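Local coordinates for protein acyltransferase (Actinoplanes teichomyceticus, PDB 4Q38) that transfers long aliphatic acyl groups from acyl-CoA to the amino sugar of teicoplanin-type glycopeptide antibiotics, at residues L114-E117 with A122-F125; Q303-L308 with A317-L322; L194-A199 with P233-H238; Y128-T133 with E153-L158. All coordinates share one frame; numbering follows the deposited sequence.

Interaction 1: residues L114-E117 with A122-F125; sequences LPYE and ARYF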
# COMPACT_ATOMS: atom_id res chain seq x y z
N LEU A 114 5.86 7.01 13.34
CA LEU A 114 6.63 7.56 14.46
C LEU A 114 6.94 9.04 14.23
O LEU A 114 7.32 9.42 13.12
CB LEU A 114 7.92 6.76 14.68
CG LEU A 114 7.81 5.29 15.11
CD1 LEU A 114 9.18 4.76 15.54
CD2 LEU A 114 6.79 5.11 16.22
N PRO A 115 6.76 9.88 15.27
CA PRO A 115 7.11 11.30 15.16
C PRO A 115 8.54 11.49 14.66
O PRO A 115 9.45 10.79 15.11
CB PRO A 115 6.96 11.80 16.60
CG PRO A 115 5.93 10.90 17.21
CD PRO A 115 6.11 9.56 16.55
N TYR A 116 8.75 12.43 13.74
CA TYR A 116 10.04 12.54 13.04
C TYR A 116 11.14 13.16 13.91
O TYR A 116 12.29 13.22 13.49
CB TYR A 116 9.89 13.29 11.71
CG TYR A 116 9.17 12.52 10.61
CD1 TYR A 116 8.61 11.26 10.86
CD2 TYR A 116 9.01 13.06 9.32
CE1 TYR A 116 7.95 10.54 9.87
CE2 TYR A 116 8.34 12.35 8.32
CZ TYR A 116 7.81 11.09 8.61
OH TYR A 116 7.14 10.36 7.65
N GLU A 117 10.78 13.59 15.11
CA GLU A 117 11.77 14.03 16.11
C GLU A 117 12.71 12.89 16.52
O GLU A 117 13.81 13.14 17.04
CB GLU A 117 11.08 14.63 17.33
CG GLU A 117 10.47 16.00 17.07
CD GLU A 117 9.16 15.93 16.30
OE1 GLU A 117 8.85 16.91 15.60
OE2 GLU A 117 8.45 14.90 16.38
N ALA A 122 13.23 6.70 13.04
CA ALA A 122 11.79 6.90 13.23
C ALA A 122 11.08 7.05 11.89
O ALA A 122 10.05 6.41 11.66
CB ALA A 122 11.54 8.11 14.11
N ARG A 123 11.61 7.91 11.03
CA ARG A 123 11.06 8.11 9.67
C ARG A 123 11.04 6.81 8.86
O ARG A 123 10.10 6.57 8.12
CB ARG A 123 11.86 9.17 8.91
CG ARG A 123 11.67 10.59 9.45
CD ARG A 123 12.38 11.61 8.58
NE ARG A 123 13.83 11.69 8.80
CZ ARG A 123 14.75 11.37 7.90
NH1 ARG A 123 14.40 10.92 6.69
NH2 ARG A 123 16.04 11.52 8.20
N TYR A 124 12.07 5.98 9.01
CA TYR A 124 12.15 4.74 8.25
C TYR A 124 11.64 3.52 9.02
O TYR A 124 11.85 2.39 8.58
CB TYR A 124 13.58 4.52 7.75
CG TYR A 124 14.04 5.46 6.65
CD1 TYR A 124 13.35 5.54 5.43
CD2 TYR A 124 15.19 6.24 6.80
CE1 TYR A 124 13.78 6.37 4.42
CE2 TYR A 124 15.63 7.08 5.79
CZ TYR A 124 14.92 7.15 4.60
OH TYR A 124 15.36 7.99 3.59
N PHE A 125 10.97 3.74 10.15
CA PHE A 125 10.54 2.63 11.01
C PHE A 125 9.88 1.48 10.25
O PHE A 125 10.24 0.32 10.41
CB PHE A 125 9.62 3.12 12.14
CG PHE A 125 9.13 2.02 13.04
CD1 PHE A 125 9.96 1.50 14.05
CD2 PHE A 125 7.85 1.49 12.89
CE1 PHE A 125 9.51 0.48 14.87
CE2 PHE A 125 7.40 0.47 13.72
CZ PHE A 125 8.23 -0.04 14.72
O HOH W 1 7.28 5.90 11.19
O HOH W 2 13.65 13.56 11.15
O HOH W 3 7.73 7.72 7.53

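Interaction 2: residues Q303-L308 with A317-L322; sequences QPLDEL and AVIAHL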
# COMPACT_ATOMS: atom_id res chain seq x y z
N GLN A 303 -1.07 22.11 -0.43
CA GLN A 303 -0.66 23.26 -1.24
C GLN A 303 -1.85 24.10 -1.70
O GLN A 303 -2.97 23.57 -1.81
CB GLN A 303 0.14 22.84 -2.48
CG GLN A 303 1.45 22.11 -2.20
CD GLN A 303 1.29 20.60 -2.23
OE1 GLN A 303 0.26 20.05 -1.81
NE2 GLN A 303 2.31 19.91 -2.72
N PRO A 304 -1.64 25.40 -1.97
CA PRO A 304 -2.65 26.18 -2.68
C PRO A 304 -2.91 25.59 -4.07
O PRO A 304 -1.97 25.32 -4.81
CB PRO A 304 -2.03 27.59 -2.78
CG PRO A 304 -0.59 27.42 -2.42
CD PRO A 304 -0.53 26.25 -1.49
N LEU A 305 -4.19 25.40 -4.40
CA LEU A 305 -4.61 24.65 -5.59
C LEU A 305 -4.03 25.13 -6.92
O LEU A 305 -3.53 24.32 -7.70
CB LEU A 305 -6.14 24.56 -5.68
CG LEU A 305 -6.93 23.60 -4.77
CD1 LEU A 305 -6.34 22.20 -4.75
CD2 LEU A 305 -7.08 24.14 -3.35
N ASP A 306 -4.08 26.44 -7.17
CA ASP A 306 -3.55 26.98 -8.43
C ASP A 306 -2.02 27.01 -8.47
O ASP A 306 -1.42 27.54 -9.40
CB ASP A 306 -4.16 28.35 -8.77
CG ASP A 306 -4.08 29.35 -7.62
OD1 ASP A 306 -3.64 28.98 -6.51
OD2 ASP A 306 -4.48 30.51 -7.83
N GLU A 307 -1.39 26.42 -7.45
CA GLU A 307 0.05 26.21 -7.44
C GLU A 307 0.42 24.73 -7.58
O GLU A 307 1.56 24.34 -7.33
CB GLU A 307 0.69 26.84 -6.19
CG GLU A 307 0.93 28.34 -6.35
CD GLU A 307 1.36 29.01 -5.06
OE1 GLU A 307 1.02 30.20 -4.88
OE2 GLU A 307 2.04 28.36 -4.24
N LEU A 308 -0.57 23.93 -7.98
CA LEU A 308 -0.33 22.54 -8.37
C LEU A 308 -0.06 22.48 -9.87
O LEU A 308 -0.54 23.34 -10.61
CB LEU A 308 -1.53 21.66 -7.98
CG LEU A 308 -1.77 21.39 -6.49
CD1 LEU A 308 -3.10 20.69 -6.26
CD2 LEU A 308 -0.63 20.60 -5.86
N ALA A 317 -8.01 18.81 -15.24
CA ALA A 317 -9.36 18.35 -14.92
C ALA A 317 -9.67 18.41 -13.43
O ALA A 317 -10.68 19.00 -13.03
CB ALA A 317 -9.58 16.94 -15.45
N VAL A 318 -8.80 17.81 -12.61
CA VAL A 318 -9.04 17.75 -11.17
C VAL A 318 -9.25 19.15 -10.59
O VAL A 318 -10.15 19.37 -9.78
CB VAL A 318 -7.92 17.01 -10.39
CG1 VAL A 318 -8.20 17.05 -8.89
CG2 VAL A 318 -7.79 15.57 -10.86
N ILE A 319 -8.40 20.08 -11.01
CA ILE A 319 -8.43 21.46 -10.49
C ILE A 319 -9.62 22.25 -11.04
O ILE A 319 -10.33 22.91 -10.27
CB ILE A 319 -7.09 22.19 -10.74
CG1 ILE A 319 -5.93 21.50 -9.99
CG2 ILE A 319 -7.18 23.67 -10.36
CD1 ILE A 319 -6.16 21.29 -8.51
N ALA A 320 -9.84 22.16 -12.35
CA ALA A 320 -10.99 22.82 -12.98
C ALA A 320 -12.30 22.44 -12.28
O ALA A 320 -13.06 23.31 -11.87
CB ALA A 320 -11.06 22.48 -14.47
N HIS A 321 -12.53 21.14 -12.12
CA HIS A 321 -13.73 20.62 -11.45
C HIS A 321 -13.89 21.16 -10.05
O HIS A 321 -14.99 21.59 -9.66
CB HIS A 321 -13.67 19.09 -11.44
CG HIS A 321 -14.99 18.41 -11.18
ND1 HIS A 321 -15.24 17.72 -10.05
CD2 HIS A 321 -16.13 18.29 -11.97
CE1 HIS A 321 -16.48 17.20 -10.11
NE2 HIS A 321 -17.03 17.55 -11.28
N LEU A 322 -12.81 21.15 -9.28
CA LEU A 322 -12.83 21.65 -7.91
C LEU A 322 -13.03 23.17 -7.84
O LEU A 322 -13.78 23.66 -7.00
CB LEU A 322 -11.55 21.26 -7.15
CG LEU A 322 -11.36 19.79 -6.76
CD1 LEU A 322 -9.91 19.52 -6.36
CD2 LEU A 322 -12.30 19.38 -5.65

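Interaction 3: residues L194-A199 with P233-H238; sequences LQFSLA and PFFDRH. With SO4 (sulfate ion), chain C.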
# COMPACT_ATOMS: atom_id res chain seq x y z
N LEU A 194 -1.31 -4.81 -13.00
CA LEU A 194 -2.26 -4.73 -11.87
C LEU A 194 -1.87 -5.64 -10.72
O LEU A 194 -1.18 -6.64 -10.91
CB LEU A 194 -3.65 -5.16 -12.34
CG LEU A 194 -4.23 -4.50 -13.59
CD1 LEU A 194 -5.55 -5.18 -13.87
CD2 LEU A 194 -4.38 -3.00 -13.35
N GLN A 195 -2.35 -5.28 -9.53
CA GLN A 195 -2.29 -6.12 -8.35
C GLN A 195 -3.67 -6.69 -8.03
O GLN A 195 -4.69 -6.07 -8.34
CB GLN A 195 -1.87 -5.31 -7.13
CG GLN A 195 -0.46 -4.74 -7.18
CD GLN A 195 -0.35 -3.54 -6.26
OE1 GLN A 195 -1.31 -2.78 -6.13
NE2 GLN A 195 0.80 -3.38 -5.61
N PHE A 196 -3.68 -7.85 -7.39
CA PHE A 196 -4.91 -8.49 -6.93
C PHE A 196 -4.77 -8.93 -5.49
O PHE A 196 -3.77 -9.55 -5.12
CB PHE A 196 -5.26 -9.71 -7.80
CG PHE A 196 -5.55 -9.36 -9.24
CD1 PHE A 196 -6.82 -8.99 -9.63
CD2 PHE A 196 -4.53 -9.36 -10.19
CE1 PHE A 196 -7.09 -8.63 -10.96
CE2 PHE A 196 -4.79 -9.02 -11.51
CZ PHE A 196 -6.06 -8.64 -11.89
N SER A 197 -5.77 -8.61 -4.68
CA SER A 197 -5.81 -9.06 -3.28
C SER A 197 -6.91 -10.09 -3.04
O SER A 197 -8.00 -9.99 -3.59
CB SER A 197 -6.04 -7.87 -2.35
OG SER A 197 -7.22 -7.19 -2.75
N LEU A 198 -6.61 -11.08 -2.21
CA LEU A 198 -7.63 -11.99 -1.69
C LEU A 198 -8.59 -11.15 -0.86
O LEU A 198 -8.18 -10.39 0.00
CB LEU A 198 -7.00 -13.05 -0.79
CG LEU A 198 -6.01 -14.04 -1.42
CD1 LEU A 198 -5.19 -14.71 -0.33
CD2 LEU A 198 -6.77 -15.08 -2.23
N ALA A 199 -9.87 -11.25 -1.17
CA ALA A 199 -10.87 -10.43 -0.50
C ALA A 199 -12.19 -11.16 -0.36
O ALA A 199 -12.43 -12.17 -1.02
CB ALA A 199 -11.08 -9.12 -1.26
N PRO A 233 -6.19 -17.95 -13.11
CA PRO A 233 -5.22 -19.06 -13.07
C PRO A 233 -4.26 -18.97 -11.88
O PRO A 233 -3.93 -19.99 -11.26
CB PRO A 233 -4.42 -18.89 -14.37
CG PRO A 233 -5.31 -18.12 -15.27
CD PRO A 233 -6.17 -17.24 -14.40
N PHE A 234 -3.81 -17.75 -11.56
CA PHE A 234 -2.90 -17.58 -10.44
C PHE A 234 -3.55 -18.01 -9.12
O PHE A 234 -3.00 -18.83 -8.39
CB PHE A 234 -2.43 -16.13 -10.32
CG PHE A 234 -1.43 -15.92 -9.21
CD1 PHE A 234 -0.09 -16.22 -9.40
CD2 PHE A 234 -1.84 -15.42 -7.98
CE1 PHE A 234 0.84 -16.03 -8.38
CE2 PHE A 234 -0.93 -15.23 -6.95
CZ PHE A 234 0.42 -15.53 -7.16
N PHE A 235 -4.71 -17.44 -8.83
CA PHE A 235 -5.35 -17.73 -7.54
C PHE A 235 -5.95 -19.14 -7.44
O PHE A 235 -5.90 -19.76 -6.36
CB PHE A 235 -6.33 -16.63 -7.16
CG PHE A 235 -5.64 -15.33 -6.78
CD1 PHE A 235 -5.16 -15.14 -5.49
CD2 PHE A 235 -5.42 -14.34 -7.74
CE1 PHE A 235 -4.50 -13.96 -5.14
CE2 PHE A 235 -4.75 -13.16 -7.40
CZ PHE A 235 -4.31 -12.97 -6.10
N ASP A 236 -6.46 -19.67 -8.55
CA ASP A 236 -6.99 -21.03 -8.53
C ASP A 236 -5.87 -22.05 -8.35
O ASP A 236 -6.08 -23.08 -7.71
CB ASP A 236 -7.85 -21.33 -9.76
CG ASP A 236 -9.17 -20.57 -9.76
OD1 ASP A 236 -9.52 -19.91 -8.75
OD2 ASP A 236 -9.87 -20.64 -10.77
N ARG A 237 -4.68 -21.74 -8.85
CA ARG A 237 -3.52 -22.59 -8.57
C ARG A 237 -2.97 -22.51 -7.15
O ARG A 237 -2.70 -23.54 -6.53
CB ARG A 237 -2.37 -22.35 -9.58
CG ARG A 237 -2.61 -22.99 -10.94
CD ARG A 237 -2.54 -24.51 -10.90
NE ARG A 237 -1.16 -24.99 -10.88
CZ ARG A 237 -0.79 -26.24 -11.16
NH1 ARG A 237 -1.70 -27.15 -11.49
NH2 ARG A 237 0.49 -26.57 -11.12
N HIS A 238 -2.76 -21.29 -6.64
CA HIS A 238 -2.05 -21.15 -5.36
C HIS A 238 -2.94 -20.97 -4.16
O HIS A 238 -2.52 -21.27 -3.04
CB HIS A 238 -1.02 -20.03 -5.44
CG HIS A 238 -0.07 -20.18 -6.61
ND1 HIS A 238 0.77 -21.23 -6.72
CD2 HIS A 238 0.13 -19.40 -7.74
CE1 HIS A 238 1.47 -21.13 -7.88
NE2 HIS A 238 1.08 -20.00 -8.49
S SO4 C . 3.12 -23.92 -13.34
O1 SO4 C . 2.13 -22.89 -12.91
O2 SO4 C . 2.97 -25.15 -12.54
O3 SO4 C . 2.93 -24.25 -14.78
O4 SO4 C . 4.49 -23.38 -13.12

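Interaction 4: residues Y128-T133 with E153-L158; sequences YVFLAT and ETLTQL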
# COMPACT_ATOMS: atom_id res chain seq x y z
N TYR A 128 11.96 -0.73 8.14
CA TYR A 128 12.63 -1.77 8.95
C TYR A 128 11.67 -2.92 9.26
O TYR A 128 12.05 -4.08 9.20
CB TYR A 128 13.24 -1.21 10.24
CG TYR A 128 14.26 -0.13 9.97
CD1 TYR A 128 15.39 -0.39 9.19
CD2 TYR A 128 14.06 1.16 10.44
CE1 TYR A 128 16.30 0.61 8.91
CE2 TYR A 128 14.97 2.17 10.16
CZ TYR A 128 16.09 1.88 9.39
OH TYR A 128 16.99 2.87 9.10
N VAL A 129 10.42 -2.57 9.58
CA VAL A 129 9.37 -3.58 9.72
C VAL A 129 9.29 -4.43 8.46
O VAL A 129 9.29 -5.66 8.55
CB VAL A 129 7.98 -2.97 10.00
CG1 VAL A 129 6.91 -4.06 10.03
CG2 VAL A 129 7.96 -2.23 11.33
N PHE A 130 9.24 -3.77 7.30
CA PHE A 130 9.11 -4.48 6.03
C PHE A 130 10.32 -5.41 5.82
O PHE A 130 10.15 -6.60 5.53
CB PHE A 130 8.98 -3.48 4.86
CG PHE A 130 8.49 -4.08 3.56
CD1 PHE A 130 9.33 -4.87 2.77
CD2 PHE A 130 7.19 -3.82 3.11
CE1 PHE A 130 8.87 -5.40 1.56
CE2 PHE A 130 6.73 -4.35 1.91
CZ PHE A 130 7.57 -5.14 1.13
N LEU A 131 11.53 -4.86 5.97
CA LEU A 131 12.77 -5.64 5.82
C LEU A 131 12.82 -6.86 6.75
O LEU A 131 13.23 -7.95 6.35
CB LEU A 131 14.00 -4.76 6.06
CG LEU A 131 14.24 -3.61 5.08
CD1 LEU A 131 15.45 -2.76 5.47
CD2 LEU A 131 14.38 -4.12 3.65
N ALA A 132 12.40 -6.66 8.00
CA ALA A 132 12.43 -7.72 8.99
C ALA A 132 11.42 -8.82 8.67
O ALA A 132 11.55 -9.96 9.13
CB ALA A 132 12.18 -7.15 10.37
N THR A 133 10.41 -8.47 7.87
CA THR A 133 9.28 -9.37 7.60
C THR A 133 9.42 -10.07 6.24
O THR A 133 8.69 -11.03 5.96
CB THR A 133 7.94 -8.59 7.71
OG1 THR A 133 7.92 -7.88 8.95
CG2 THR A 133 6.73 -9.53 7.64
N GLU A 153 8.32 -9.20 -7.56
CA GLU A 153 7.58 -8.13 -8.24
C GLU A 153 6.56 -7.48 -7.29
O GLU A 153 6.41 -6.26 -7.26
CB GLU A 153 6.89 -8.67 -9.49
CG GLU A 153 6.29 -7.62 -10.41
CD GLU A 153 5.54 -8.26 -11.58
OE1 GLU A 153 6.00 -9.32 -12.07
OE2 GLU A 153 4.50 -7.71 -12.01
N THR A 154 5.87 -8.32 -6.52
CA THR A 154 4.91 -7.84 -5.53
C THR A 154 5.56 -6.95 -4.47
O THR A 154 5.07 -5.86 -4.17
CB THR A 154 4.19 -9.04 -4.88
OG1 THR A 154 3.51 -9.78 -5.91
CG2 THR A 154 3.20 -8.58 -3.81
N LEU A 155 6.68 -7.41 -3.91
CA LEU A 155 7.33 -6.70 -2.82
C LEU A 155 8.00 -5.39 -3.22
O LEU A 155 8.27 -4.56 -2.35
CB LEU A 155 8.32 -7.64 -2.09
CG LEU A 155 7.69 -8.87 -1.42
CD1 LEU A 155 8.76 -9.77 -0.81
CD2 LEU A 155 6.65 -8.49 -0.37
N THR A 156 8.26 -5.20 -4.52
CA THR A 156 8.88 -3.96 -5.03
C THR A 156 8.04 -2.71 -4.83
O THR A 156 8.58 -1.60 -4.96
CB THR A 156 9.21 -4.00 -6.55
OG1 THR A 156 7.99 -4.14 -7.31
CG2 THR A 156 10.18 -5.13 -6.89
N GLN A 157 6.75 -2.84 -4.51
CA GLN A 157 6.00 -1.62 -4.20
C GLN A 157 6.59 -0.87 -3.00
O GLN A 157 6.32 0.31 -2.82
CB GLN A 157 4.48 -1.80 -4.04
CG GLN A 157 3.77 -0.45 -4.19
CD GLN A 157 2.25 -0.50 -4.25
OE1 GLN A 157 1.61 0.37 -4.88
NE2 GLN A 157 1.67 -1.47 -3.60
N LEU A 158 7.40 -1.55 -2.18
CA LEU A 158 8.08 -0.84 -1.09
C LEU A 158 8.86 0.36 -1.63
O LEU A 158 8.76 1.46 -1.11
CB LEU A 158 9.03 -1.76 -0.30
CG LEU A 158 9.84 -1.05 0.79
CD1 LEU A 158 8.94 -0.48 1.89
CD2 LEU A 158 10.90 -1.98 1.37

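Interaction 1: residues L114-E117 with A122-F125
The Tyr-116 ring carries the aliphatic stem of Arg-123 over one face: CG of Arg-123 sits 3.4 Å from the centroid of the Tyr-116 ring and 15° off its normal, a CH-pi contact made almost over the centre. The two side chains cross at roughly a right angle; the arginine chain bends at chi3 (-79°) and its guanidinium plane ends 71° from the ring, so the charged group does not stack on it. The second aromatic ring, that of Phe-125, is met obliquely by Leu-114, whose CD1 lies 3.7 Å from CD1 of Phe-125. Here the segment 114-117 leads into the short helix 119-123 and folds back against it, within the N-terminal domain of the N-acyltransferase family. Ala-122 fills the tight middle of the turn-back, with its CB 3.5 Å from O of Pro-115. No hydrogen bond passes directly between the segments; waters do the bridging instead. One accepts from N of Leu-114 and donates to O of Ala-122, 2.9 Å away, a carbonyl that also receives N of Phe-125. A second joins O of Tyr-116 to NE of Arg-123, 3.0 Å from the water, and a third links the Tyr-116 hydroxyl with O of Arg-123. The polar ends are anchored farther out as well, Tyr-116 OH bonding to His-165 and Arg-123 NH1 to the carbonyl of Gly-172. Beneath, Leu-114 and Phe-125 both rest on Leu-89 of helix 84-98, the tyrosine and arginine lying nearer the surface.

Interaction 2: residues Q303-L308 with A317-L322
Ile-319 lays the methyl at the end of its longer branch against two leucine methyls that also touch each other: CD1 of Ile-319 lies 3.9 Å from CD1 of Leu-305 and 3.8 Å from CD1 of Leu-308, and the three form a nearly equilateral triangle. Every close approach between the segments is made by this one isoleucine methyl, in a small, purely apolar meeting with no hydrogen bond across. How two leucines reach the same methyl is explained by the backbone of 303-308. A short 3-10 turn, in which N of Glu-307 bonds to O of Pro-304 at 2.9 Å and N of Leu-308 to O of Leu-305 at 3.0 Å, brings residues three apart round to the same side. Both leucines direct CB toward the helix, but their chains finish differently. Leu-305 folds its CD1 back at chi2 (-49°), whereas Leu-308 extends its CD1 (chi2 171°) and meets the isoleucine at about a right angle. Leu-305 is partly exposed, while Leu-308 and Ile-319 are buried. Coenzyme A is bound about 10 Å from the side chain of Leu-308, and Glu-315, one of the CoA-binding residues, has its side chain about 6 Å from that of Ile-319. Within the GNAT-like C-terminal domain the loop between helices 290-298 and 313-323 is thereby pinned to the second of them; Leu-308 also packs on Phe-298, and Val-318 reaches Ile-293 and Phe-298, so the two helices and their connecting loop share one apolar layer.

Interaction 3: residues L194-A199 with P233-H238
The end of helix 221-238 in the GNAT-like C-terminal domain, residues 233-238, meets strand 194-200 through Phe-235, which spans the alternate strand residues Phe-196 and Leu-198. CE2 of Phe-235 lies 3.5 Å from CB of Phe-196, while at the para-related atom CD1 of Phe-235 meets CD2 of Leu-198 at 3.6 Å. Both approaches are oblique and come from the same side of the ring plane; CD2 of Phe-234, 3.6 Å above the centre of the Phe-235 ring, covers the opposite face. Phe-196 holds CG anti to its carbonyl carbon (chi1 -64°), and its ring leads off toward Leu-191 and Ala-231, leaving CB and the carbonyl O, 3.6 Å from CZ of Phe-235, to make the contact. The helix belongs to a beta-alpha-beta crossover between the parallel neighbouring strands 206-211 and 246-251, and Phe-235 also touches Leu-208 of the first. The strand alternates: Phe-196 faces the helix, whereas Ser-197, which binds N-acetyl-D-glucosamine in another structure of this protein, points away and bonds through OG to His-211. At the exposed side, NH2 of Arg-237 makes a weak bond of 3.2 Å to O2 of a sulfate, probably from the crystallisation liquor.

Interaction 4: residues Y128-T133 with E153-L158
Helix 125-143 passes the junction of helices 148-155 and 157-169 with the CA of Phe-130 8.1 Å from the CA of Leu-158. Leu-158 lies over one face of the Phe-130 ring, its CB 4.0 Å from the ring centroid and 13° off the normal, a CH-pi contact. The two side chains slide past each other in opposite directions, so the methyls of Leu-158 reach back to the base of the ring, CD2 coming within 3.6 Å of CD1 of Phe-130. Each places CG anti to its backbone N (chi1 -165° for Phe-130, 176° for Leu-158), which swings both side chains into the space between the helices. Leu-155 meets the far end of the ring: its CD2 is 3.8 Å from CZ of Phe-130, and its carbonyl O, which already accepts N of Leu-158, is 3.6 Å from that same CZ. Near the junction OG1 of Thr-156 bonds to O of Glu-153 at 2.6 Å, while the backbone bonds of Thr-156 N and Gln-157 N are weak. Thr-180 and Leu-184 of helix 177-184 also touch Phe-130. The residue just before Leu-158, Gln-157, touches the bound decanoyl-glucosamine ligand, whereas the side chain of Leu-158 is about 12 Å from it. The result is a buried phenylalanine packed between helices of the N-terminal domain.

Interactions 1 and 4 belong to the all-helical N-terminal domain and are joined by the chain, helix 125-143 following directly on helix 119-123; interactions 2 and 3 lie in the GNAT-like domain, their centres 37 Å apart. Interactions 2, 3 and 4 are buried and apolar, with no hydrogen bond across, each gathered on one apolar side chain. Interaction 1 is partly buried, and there waters bridge the segments and an arginine stem lies over a tyrosine ring. The fold element differs too: loop on helix in 1 and 2, helix on sheet in 3, helix on helix in 4. Interactions 3 and 4 meet where the domains adjoin, through Gln-195 and Gln-157.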